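Local atomic coordinates of beta-N-acetylglucosaminidase-like protein Glycoside hydrolase family 20 (Flavobacterium johnsoniae, PDB entry 6YHH), a protein that probably releases terminal N-acetylglucosamine from chitin oligosaccharides by hydrolysis, as a family 20 beta-N-acetylhexosaminidase of bacterial chitin metabolism. Residues D38-L52 and D110-L124. Residues are numbered along the deposited sequence; the frame is centred on the assembly and turned at random.
Sequences DSRIFGGVTRFLRRL and DLGALHGLETLLQLL
Phe48 and Leu117 meet at the middle of two nearly parallel helices, 40-52 and 110-123, whose segment axes approach to 10.0 Å; the pair is an example of side-by-side helices joined by an apolar seam with a salt bridge near the helix starts and another farther along. A chi1 of 161° swings the Phe48 ring away from its own backbone N, beside its carbonyl carbon, and lays it against helix 110-123. Its CB lies 4.0 Å from Leu117 CD1; Leu117 CD2 lies 3.8 Å from Phe48 CG, over one ring face but offset toward the rim, in a CH-pi contact. Farther out, CD1 and CE1 touch CG of Leu121, and at the tip CZ comes 3.7 Å from Leu120 CD2. Leu114 CD2 lies against the bare CA of Gly44, at 3.8 Å, and Leu117 CD1 against its carbonyl oxygen.

The pair belongs to the N-terminal family 20 domain 2, an alpha/beta unit in which both helices pack on one mixed sheet: Val45 and Ala113 both rest on Ile78 of strand 76-80.

Arg51 grips Glu118 end-on, NH1 to OE2 and NH2 to OE1, the latter at 2.8 Å on the syn lone pair, while Leu121 CD1 lies over the centre of the guanidinium face; Arg51 NE makes a further salt bridge to Glu500. Near the helix starts, Asp110 divides its oxygens: OD1 takes Asp38 N from above the carboxylate plane, and OD2 receives Arg40 NH1 at 2.8 Å, in the guanidinium plane. Asp38 OD2 lies over the face of that guanidinium and also caps Arg40 N. Arg40 NH2 extends the network through a salt bridge to Asp221.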
ATOM      1  N   ASP A  38       2.086  26.086 -16.758  1.00 13.55           N
ATOM      2  CA  ASP A  38       3.212  25.191 -16.698  1.00 14.07           C
ATOM      3  C   ASP A  38       2.732  23.816 -17.071  1.00 13.54           C
ATOM      4  O   ASP A  38       1.569  23.486 -16.830  1.00 12.77           O
ATOM      5  CB  ASP A  38       3.876  25.197 -15.279  1.00 14.78           C
ATOM      6  CG  ASP A  38       5.060  24.320 -15.197  1.00 16.11           C
ATOM      7  OD1 ASP A  38       6.215  24.778 -15.462  1.00 16.46           O
ATOM      8  OD2 ASP A  38       4.884  23.084 -14.870  1.00 14.70           O
ATOM      9  N   SER A  39       3.607  22.988 -17.663  1.00 13.23           N
ATOM     10  CA  SER A  39       3.223  21.628 -18.068  1.00 14.41           C
ATOM     11  C   SER A  39       2.751  20.702 -16.949  1.00 12.62           C
ATOM     12  O   SER A  39       2.100  19.692 -17.211  1.00 12.11           O
ATOM     13  CB  SER A  39       4.388  20.943 -18.802  1.00 17.18           C
ATOM     14  OG  SER A  39       5.554  20.876 -17.997  1.00 18.35           O
ATOM     15  N   ARG A  40       2.988  21.051 -15.687  1.00 12.21           N
ATOM     16  CA  ARG A  40       2.431  20.236 -14.577  1.00 12.38           C
ATOM     17  C   ARG A  40       0.937  20.174 -14.594  1.00 11.45           C
ATOM     18  O   ARG A  40       0.303  19.276 -14.031  1.00 11.16           O
ATOM     19  CB  ARG A  40       2.917  20.784 -13.233  1.00 10.88           C
ATOM     20  CG  ARG A  40       2.334  22.132 -12.793  1.00 11.52           C
ATOM     21  CD  ARG A  40       2.761  22.608 -11.386  1.00 11.01           C
ATOM     22  NE  ARG A  40       4.222  22.745 -11.275  1.00 12.60           N
ATOM     23  CZ  ARG A  40       4.931  23.806 -11.618  1.00 12.99           C
ATOM     24  NH1 ARG A  40       4.287  24.906 -12.059  1.00 12.36           N
ATOM     25  NH2 ARG A  40       6.241  23.763 -11.582  1.00 12.58           N
ATOM     26  N   ILE A  41       0.313  21.093 -15.350  1.00 11.16           N
ATOM     27  CA  ILE A  41      -1.142  21.054 -15.415  1.00 10.55           C
ATOM     28  C   ILE A  41      -1.643  19.751 -16.077  1.00 11.14           C
ATOM     29  O   ILE A  41      -2.765  19.287 -15.765  1.00 11.59           O
ATOM     30  CB  ILE A  41      -1.713  22.334 -16.147  1.00 10.54           C
ATOM     31  CG1 ILE A  41      -3.210  22.461 -16.023  1.00 10.88           C
ATOM     32  CG2 ILE A  41      -1.378  22.232 -17.635  1.00 10.96           C
ATOM     33  CD1 ILE A  41      -3.764  22.673 -14.625  1.00 11.92           C
ATOM     34  N   PHE A  42      -0.877  19.168 -16.997  1.00 10.59           N
ATOM     35  CA  PHE A  42      -1.372  18.023 -17.803  1.00 11.94           C
ATOM     36  C   PHE A  42      -1.598  16.759 -16.960  1.00 11.71           C
ATOM     37  O   PHE A  42      -2.649  16.165 -16.989  1.00 11.61           O
ATOM     38  CB  PHE A  42      -0.486  17.776 -19.018  1.00 11.05           C
ATOM     39  CG  PHE A  42      -0.457  18.978 -19.956  1.00 12.42           C
ATOM     40  CD1 PHE A  42      -1.634  19.499 -20.481  1.00 13.80           C
ATOM     41  CD2 PHE A  42       0.746  19.607 -20.203  1.00 15.31           C
ATOM     42  CE1 PHE A  42      -1.590  20.637 -21.330  1.00 15.42           C
ATOM     43  CE2 PHE A  42       0.791  20.722 -21.050  1.00 16.23           C
ATOM     44  CZ  PHE A  42      -0.364  21.220 -21.568  1.00 16.65           C
ATOM     45  N   GLY A  43      -0.603  16.440 -16.157  1.00 12.67           N
ATOM     46  CA  GLY A  43      -0.762  15.252 -15.292  1.00 12.03           C
ATOM     47  C   GLY A  43      -1.849  15.549 -14.275  1.00 11.73           C
ATOM     48  O   GLY A  43      -2.619  14.622 -13.897  1.00 10.78           O
ATOM     49  N   GLY A  44      -1.877  16.747 -13.729  1.00 11.28           N
ATOM     50  CA  GLY A  44      -2.937  17.063 -12.704  1.00 12.07           C
ATOM     51  C   GLY A  44      -4.334  16.928 -13.211  1.00 10.63           C
ATOM     52  O   GLY A  44      -5.217  16.462 -12.500  1.00 10.25           O
ATOM     53  N   VAL A  45      -4.579  17.384 -14.455  1.00 10.28           N
ATOM     54  CA  VAL A  45      -5.885  17.250 -15.093  1.00 11.28           C
ATOM     55  C   VAL A  45      -6.195  15.793 -15.405  1.00 10.34           C
ATOM     56  O   VAL A  45      -7.315  15.313 -15.179  1.00 10.77           O
ATOM     57  CB  VAL A  45      -6.025  18.186 -16.346  1.00 10.88           C
ATOM     58  CG1 VAL A  45      -7.342  17.920 -17.044  1.00 12.61           C
ATOM     59  CG2 VAL A  45      -6.002  19.621 -15.877  1.00 11.93           C
ATOM     60  N   THR A  46      -5.198  15.066 -15.852  1.00  9.71           N
ATOM     61  CA  THR A  46      -5.398  13.624 -16.112  1.00  9.88           C
ATOM     62  C   THR A  46      -5.785  12.883 -14.835  1.00 10.17           C
ATOM     63  O   THR A  46      -6.754  12.105 -14.818  1.00 11.13           O
ATOM     64  CB  THR A  46      -4.091  13.020 -16.729  1.00 10.90           C
ATOM     65  OG1 THR A  46      -3.720  13.742 -17.955  1.00 11.75           O
ATOM     66  CG2 THR A  46      -4.343  11.549 -17.065  1.00 11.97           C
ATOM     67  N   ARG A  47      -5.045  13.161 -13.740  1.00 10.30           N
ATOM     68  CA  ARG A  47      -5.368  12.483 -12.448  1.00 10.64           C
ATOM     69  C   ARG A  47      -6.728  12.886 -11.950  1.00 11.37           C
ATOM     70  O   ARG A  47      -7.429  12.081 -11.448  1.00 12.21           O
ATOM     71  CB  ARG A  47      -4.282  12.799 -11.433  1.00 11.39           C
ATOM     72  CG  ARG A  47      -2.975  12.118 -11.766  1.00 13.22           C
ATOM     73  CD  ARG A  47      -1.866  12.325 -10.759  1.00 13.90           C
ATOM     74  NE  ARG A  47      -1.371  13.696 -10.623  1.00 14.16           N
ATOM     75  CZ  ARG A  47      -0.379  14.173 -11.372  1.00 16.15           C
ATOM     76  NH1 ARG A  47       0.224  13.385 -12.278  1.00 15.06           N
ATOM     77  NH2 ARG A  47      -0.000  15.412 -11.198  1.00 16.52           N
ATOM     78  N   PHE A  48      -7.117  14.140 -12.116  1.00 10.32           N
ATOM     79  CA  PHE A  48      -8.452  14.604 -11.766  1.00 10.33           C
ATOM     80  C   PHE A  48      -9.540  13.732 -12.441  1.00 10.55           C
ATOM     81  O   PHE A  48     -10.491  13.258 -11.859  1.00 10.32           O
ATOM     82  CB  PHE A  48      -8.632  16.117 -12.080  1.00 10.42           C
ATOM     83  CG  PHE A  48     -10.073  16.528 -12.176  1.00 10.81           C
ATOM     84  CD1 PHE A  48     -10.848  16.851 -11.068  1.00 10.87           C
ATOM     85  CD2 PHE A  48     -10.692  16.546 -13.402  1.00 10.98           C
ATOM     86  CE1 PHE A  48     -12.180  17.240 -11.199  1.00 11.45           C
ATOM     87  CE2 PHE A  48     -12.040  16.865 -13.523  1.00 10.75           C
ATOM     88  CZ  PHE A  48     -12.802  17.215 -12.450  1.00 11.59           C
ATOM     89  N   LEU A  49      -9.369  13.578 -13.751  1.00 10.99           N
ATOM     90  CA  LEU A  49     -10.329  12.824 -14.564  1.00 11.25           C
ATOM     91  C   LEU A  49     -10.377  11.355 -14.137  1.00 10.37           C
ATOM     92  O   LEU A  49     -11.454  10.789 -13.971  1.00 11.20           O
ATOM     93  CB  LEU A  49      -9.975  12.990 -16.029  1.00 12.45           C
ATOM     94  CG  LEU A  49     -11.003  12.439 -17.011  1.00 15.82           C
ATOM     95  CD1 LEU A  49     -12.252  13.260 -16.869  1.00 16.41           C
ATOM     96  CD2 LEU A  49     -10.505  12.533 -18.448  1.00 16.49           C
ATOM     97  N   ARG A  50      -9.205  10.758 -13.930  1.00  9.83           N
ATOM     98  CA  ARG A  50      -9.127   9.406 -13.410  1.00 10.55           C
ATOM     99  C   ARG A  50      -9.820   9.268 -12.073  1.00 10.14           C
ATOM    100  O   ARG A  50     -10.614   8.335 -11.846  1.00 10.53           O
ATOM    101  CB  ARG A  50      -7.697   8.897 -13.308  1.00 10.73           C
ATOM    102  CG  ARG A  50      -6.899   8.786 -14.610  1.00 11.53           C
ATOM    103  CD  ARG A  50      -7.456   7.619 -15.465  1.00 12.36           C
ATOM    104  NE  ARG A  50      -8.600   7.973 -16.262  1.00 12.99           N
ATOM    105  CZ  ARG A  50      -8.584   8.684 -17.396  1.00 15.13           C
ATOM    106  NH1 ARG A  50      -7.420   9.197 -17.840  1.00 16.14           N
ATOM    107  NH2 ARG A  50      -9.708   8.897 -18.031  1.00 15.73           N
ATOM    108  N   ARG A  51      -9.572  10.229 -11.165  1.00 10.22           N
ATOM    109  CA  ARG A  51     -10.191  10.155  -9.865  1.00  8.98           C
ATOM    110  C   ARG A  51     -11.721  10.320  -9.946  1.00  8.67           C
ATOM    111  O   ARG A  51     -12.492   9.582  -9.314  1.00  8.90           O
ATOM    112  CB  ARG A  51      -9.599  11.186  -8.919  1.00  9.52           C
ATOM    113  CG  ARG A  51      -8.173  10.865  -8.553  1.00 10.13           C
ATOM    114  CD  ARG A  51      -7.401  12.040  -8.025  1.00 10.37           C
ATOM    115  NE  ARG A  51      -7.912  12.582  -6.807  1.00 10.58           N
ATOM    116  CZ  ARG A  51      -7.620  13.789  -6.325  1.00 10.17           C
ATOM    117  NH1 ARG A  51      -6.919  14.632  -7.045  1.00 10.39           N
ATOM    118  NH2 ARG A  51      -8.085  14.162  -5.126  1.00 10.59           N
ATOM    119  N   LEU A  52     -12.154  11.281 -10.725  1.00  9.12           N
ATOM    120  CA  LEU A  52     -13.584  11.474 -10.921  1.00  9.42           C
ATOM    121  C   LEU A  52     -14.281  10.249 -11.474  1.00  8.70           C
ATOM    122  O   LEU A  52     -15.355   9.889 -11.031  1.00  9.50           O
ATOM    123  CB  LEU A  52     -13.790  12.704 -11.842  1.00 10.13           C
ATOM    124  CG  LEU A  52     -15.224  13.102 -12.065  1.00 11.00           C
ATOM    125  CD1 LEU A  52     -15.953  13.427 -10.753  1.00 11.65           C
ATOM    126  CD2 LEU A  52     -15.337  14.254 -13.051  1.00 12.77           C
ATOM    127  N   ASP A 110      -1.228  27.533 -13.218  1.00 10.68           N
ATOM    128  CA  ASP A 110      -1.549  26.131 -12.969  1.00 10.77           C
ATOM    129  C   ASP A 110      -1.599  25.826 -11.458  1.00 10.80           C
ATOM    130  O   ASP A 110      -2.294  24.915 -11.075  1.00 12.19           O
ATOM    131  CB  ASP A 110      -0.519  25.236 -13.629  1.00 11.39           C
ATOM    132  CG  ASP A 110       0.836  25.751 -13.400  1.00 11.91           C
ATOM    133  OD1 ASP A 110       1.242  26.675 -14.181  1.00 12.95           O
ATOM    134  OD2 ASP A 110       1.532  25.358 -12.446  1.00 12.02           O
ATOM    135  N   LEU A 111      -0.919  26.554 -10.576  1.00 11.72           N
ATOM    136  CA  LEU A 111      -0.953  26.210  -9.145  1.00 11.09           C
ATOM    137  C   LEU A 111      -2.370  26.407  -8.603  1.00 11.66           C
ATOM    138  O   LEU A 111      -2.936  25.525  -7.934  1.00 11.02           O
ATOM    139  CB  LEU A 111       0.040  27.016  -8.353  1.00 12.18           C
ATOM    140  CG  LEU A 111       1.491  26.855  -8.716  1.00 12.47           C
ATOM    141  CD1 LEU A 111       2.303  27.782  -7.886  1.00 15.15           C
ATOM    142  CD2 LEU A 111       2.016  25.444  -8.567  1.00 13.12           C
ATOM    143  N   GLY A 112      -2.992  27.543  -8.904  1.00 10.73           N
ATOM    144  CA  GLY A 112      -4.381  27.738  -8.552  1.00 10.09           C
ATOM    145  C   GLY A 112      -5.335  26.784  -9.234  1.00 11.16           C
ATOM    146  O   GLY A 112      -6.294  26.303  -8.637  1.00  9.42           O
ATOM    147  N   ALA A 113      -5.091  26.472 -10.498  1.00 10.45           N
ATOM    148  CA  ALA A 113      -5.967  25.506 -11.183  1.00 11.23           C
ATOM    149  C   ALA A 113      -5.907  24.105 -10.569  1.00 11.34           C
ATOM    150  O   ALA A 113      -6.918  23.455 -10.458  1.00 10.41           O
ATOM    151  CB  ALA A 113      -5.679  25.434 -12.643  1.00 11.02           C
ATOM    152  N   LEU A 114      -4.699  23.668 -10.196  1.00 12.00           N
ATOM    153  CA  LEU A 114      -4.559  22.378  -9.502  1.00 11.66           C
ATOM    154  C   LEU A 114      -5.391  22.366  -8.222  1.00 10.77           C
ATOM    155  O   LEU A 114      -6.055  21.409  -7.901  1.00 10.56           O
ATOM    156  CB  LEU A 114      -3.116  22.054  -9.199  1.00 12.28           C
ATOM    157  CG  LEU A 114      -2.278  21.727 -10.414  1.00 13.47           C
ATOM    158  CD1 LEU A 114      -0.853  21.527 -10.011  1.00 15.14           C
ATOM    159  CD2 LEU A 114      -2.796  20.525 -11.177  1.00 12.37           C
ATOM    160  N   HIS A 115      -5.367  23.460  -7.479  1.00  9.76           N
ATOM    161  CA  HIS A 115      -6.172  23.565  -6.293  1.00  9.72           C
ATOM    162  C   HIS A 115      -7.652  23.492  -6.638  1.00 10.06           C
ATOM    163  O   HIS A 115      -8.493  22.854  -5.951  1.00  9.70           O
ATOM    164  CB  HIS A 115      -5.895  24.895  -5.521  1.00 10.00           C
ATOM    165  CG  HIS A 115      -4.507  25.042  -4.970  1.00 10.66           C
ATOM    166  ND1 HIS A 115      -3.756  23.982  -4.450  1.00 10.24           N
ATOM    167  CD2 HIS A 115      -3.741  26.144  -4.825  1.00  9.54           C
ATOM    168  CE1 HIS A 115      -2.591  24.442  -4.020  1.00 10.80           C
ATOM    169  NE2 HIS A 115      -2.573  25.764  -4.215  1.00 10.56           N
ATOM    170  N   GLY A 116      -8.037  24.208  -7.692  1.00  9.89           N
ATOM    171  CA  GLY A 116      -9.452  24.217  -8.046  1.00 10.36           C
ATOM    172  C   GLY A 116      -9.989  22.889  -8.434  1.00 10.06           C
ATOM    173  O   GLY A 116     -11.176  22.606  -8.213  1.00  9.53           O
ATOM    174  N   LEU A 117      -9.133  22.040  -9.039  1.00  9.48           N
ATOM    175  CA  LEU A 117      -9.581  20.703  -9.340  1.00 10.09           C
ATOM    176  C   LEU A 117      -9.939  19.906  -8.064  1.00  9.99           C
ATOM    177  O   LEU A 117     -10.884  19.121  -8.040  1.00 10.67           O
ATOM    178  CB  LEU A 117      -8.504  19.959 -10.115  1.00 11.12           C
ATOM    179  CG  LEU A 117      -8.193  20.454 -11.544  1.00 12.04           C
ATOM    180  CD1 LEU A 117      -6.944  19.704 -12.016  1.00 14.33           C
ATOM    181  CD2 LEU A 117      -9.420  20.307 -12.392  1.00 12.41           C
ATOM    182  N   GLU A 118      -9.207  20.168  -6.976  1.00  9.80           N
ATOM    183  CA  GLU A 118      -9.508  19.515  -5.688  1.00  9.36           C
ATOM    184  C   GLU A 118     -10.813  19.992  -5.121  1.00  9.23           C
ATOM    185  O   GLU A 118     -11.595  19.222  -4.617  1.00  9.94           O
ATOM    186  CB  GLU A 118      -8.406  19.725  -4.677  1.00  9.19           C
ATOM    187  CG  GLU A 118      -7.065  19.149  -5.150  1.00  9.74           C
ATOM    188  CD  GLU A 118      -7.053  17.627  -5.307  1.00  9.96           C
ATOM    189  OE1 GLU A 118      -7.964  16.922  -4.787  1.00 11.07           O
ATOM    190  OE2 GLU A 118      -6.031  17.160  -5.909  1.00 10.57           O
ATOM    191  N   THR A 119     -11.083  21.286  -5.233  1.00  8.45           N
ATOM    192  CA  THR A 119     -12.364  21.806  -4.788  1.00  9.35           C
ATOM    193  C   THR A 119     -13.493  21.199  -5.585  1.00  9.60           C
ATOM    194  O   THR A 119     -14.572  20.872  -5.019  1.00  9.75           O
ATOM    195  CB  THR A 119     -12.396  23.349  -4.878  1.00  9.77           C
ATOM    196  OG1 THR A 119     -11.276  23.856  -4.201  1.00 10.29           O
ATOM    197  CG2 THR A 119     -13.650  23.906  -4.279  1.00 10.28           C
ATOM    198  N   LEU A 120     -13.331  21.170  -6.914  1.00 10.53           N
ATOM    199  CA  LEU A 120     -14.330  20.540  -7.805  1.00 10.28           C
ATOM    200  C   LEU A 120     -14.662  19.100  -7.391  1.00 10.24           C
ATOM    201  O   LEU A 120     -15.836  18.715  -7.318  1.00 10.44           O
ATOM    202  CB  LEU A 120     -13.926  20.676  -9.294  1.00 11.44           C
ATOM    203  CG  LEU A 120     -14.991  20.223 -10.272  1.00 10.80           C
ATOM    204  CD1 LEU A 120     -16.375  20.766 -10.068  1.00 11.83           C
ATOM    205  CD2 LEU A 120     -14.470  20.439 -11.668  1.00 11.71           C
ATOM    206  N   LEU A 121     -13.659  18.276  -7.119  1.00 10.59           N
ATOM    207  CA  LEU A 121     -13.947  16.915  -6.625  1.00  9.92           C
ATOM    208  C   LEU A 121     -14.775  16.928  -5.377  1.00 10.34           C
ATOM    209  O   LEU A 121     -15.668  16.082  -5.203  1.00 10.85           O
ATOM    210  CB  LEU A 121     -12.633  16.189  -6.400  1.00 10.54           C
ATOM    211  CG  LEU A 121     -11.910  15.783  -7.679  1.00 10.20           C
ATOM    212  CD1 LEU A 121     -10.502  15.306  -7.366  1.00 10.51           C
ATOM    213  CD2 LEU A 121     -12.720  14.727  -8.449  1.00 11.59           C
ATOM    214  N   GLN A 122     -14.488  17.894  -4.484  1.00 10.09           N
ATOM    215  CA  GLN A 122     -15.262  17.963  -3.233  1.00 11.33           C
ATOM    216  C   GLN A 122     -16.642  18.444  -3.414  1.00 10.56           C
ATOM    217  O   GLN A 122     -17.514  18.111  -2.579  1.00 11.45           O
ATOM    218  CB  GLN A 122     -14.528  18.832  -2.233  1.00  9.79           C
ATOM    219  CG  GLN A 122     -13.207  18.232  -1.737  1.00 10.40           C
ATOM    220  CD  GLN A 122     -12.519  19.129  -0.704  1.00 11.66           C
ATOM    221  OE1 GLN A 122     -12.804  20.328  -0.611  1.00 11.28           O
ATOM    222  NE2 GLN A 122     -11.560  18.554   0.045  1.00 11.95           N
ATOM    223  N   LEU A 123     -16.897  19.113  -4.541  1.00 11.18           N
ATOM    224  CA  LEU A 123     -18.244  19.577  -4.809  1.00 12.87           C
ATOM    225  C   LEU A 123     -19.172  18.531  -5.362  1.00 13.33           C
ATOM    226  O   LEU A 123     -20.408  18.718  -5.409  1.00 12.43           O
ATOM    227  CB  LEU A 123     -18.223  20.740  -5.827  1.00 14.78           C
ATOM    228  CG  LEU A 123     -18.137  22.194  -5.477  1.00 19.10           C
ATOM    229  CD1 LEU A 123     -18.351  22.977  -6.810  1.00 20.87           C
ATOM    230  CD2 LEU A 123     -19.181  22.628  -4.411  1.00 16.31           C
ATOM    231  N   LEU A 124     -18.609  17.407  -5.797  1.00 12.43           N
ATOM    232  CA  LEU A 124     -19.420  16.263  -6.347  1.00 12.57           C
ATOM    233  C   LEU A 124     -20.479  15.818  -5.444  1.00 12.76           C
ATOM    234  O   LEU A 124     -20.224  15.561  -4.227  1.00 13.67           O
ATOM    235  CB  LEU A 124     -18.501  15.099  -6.701  1.00 13.70           C
ATOM    236  CG  LEU A 124     -19.198  13.939  -7.474  1.00 15.07           C
ATOM    237  CD1 LEU A 124     -19.648  14.365  -8.838  1.00 16.19           C
ATOM    238  CD2 LEU A 124     -18.211  12.763  -7.424  1.00 17.35           C
TER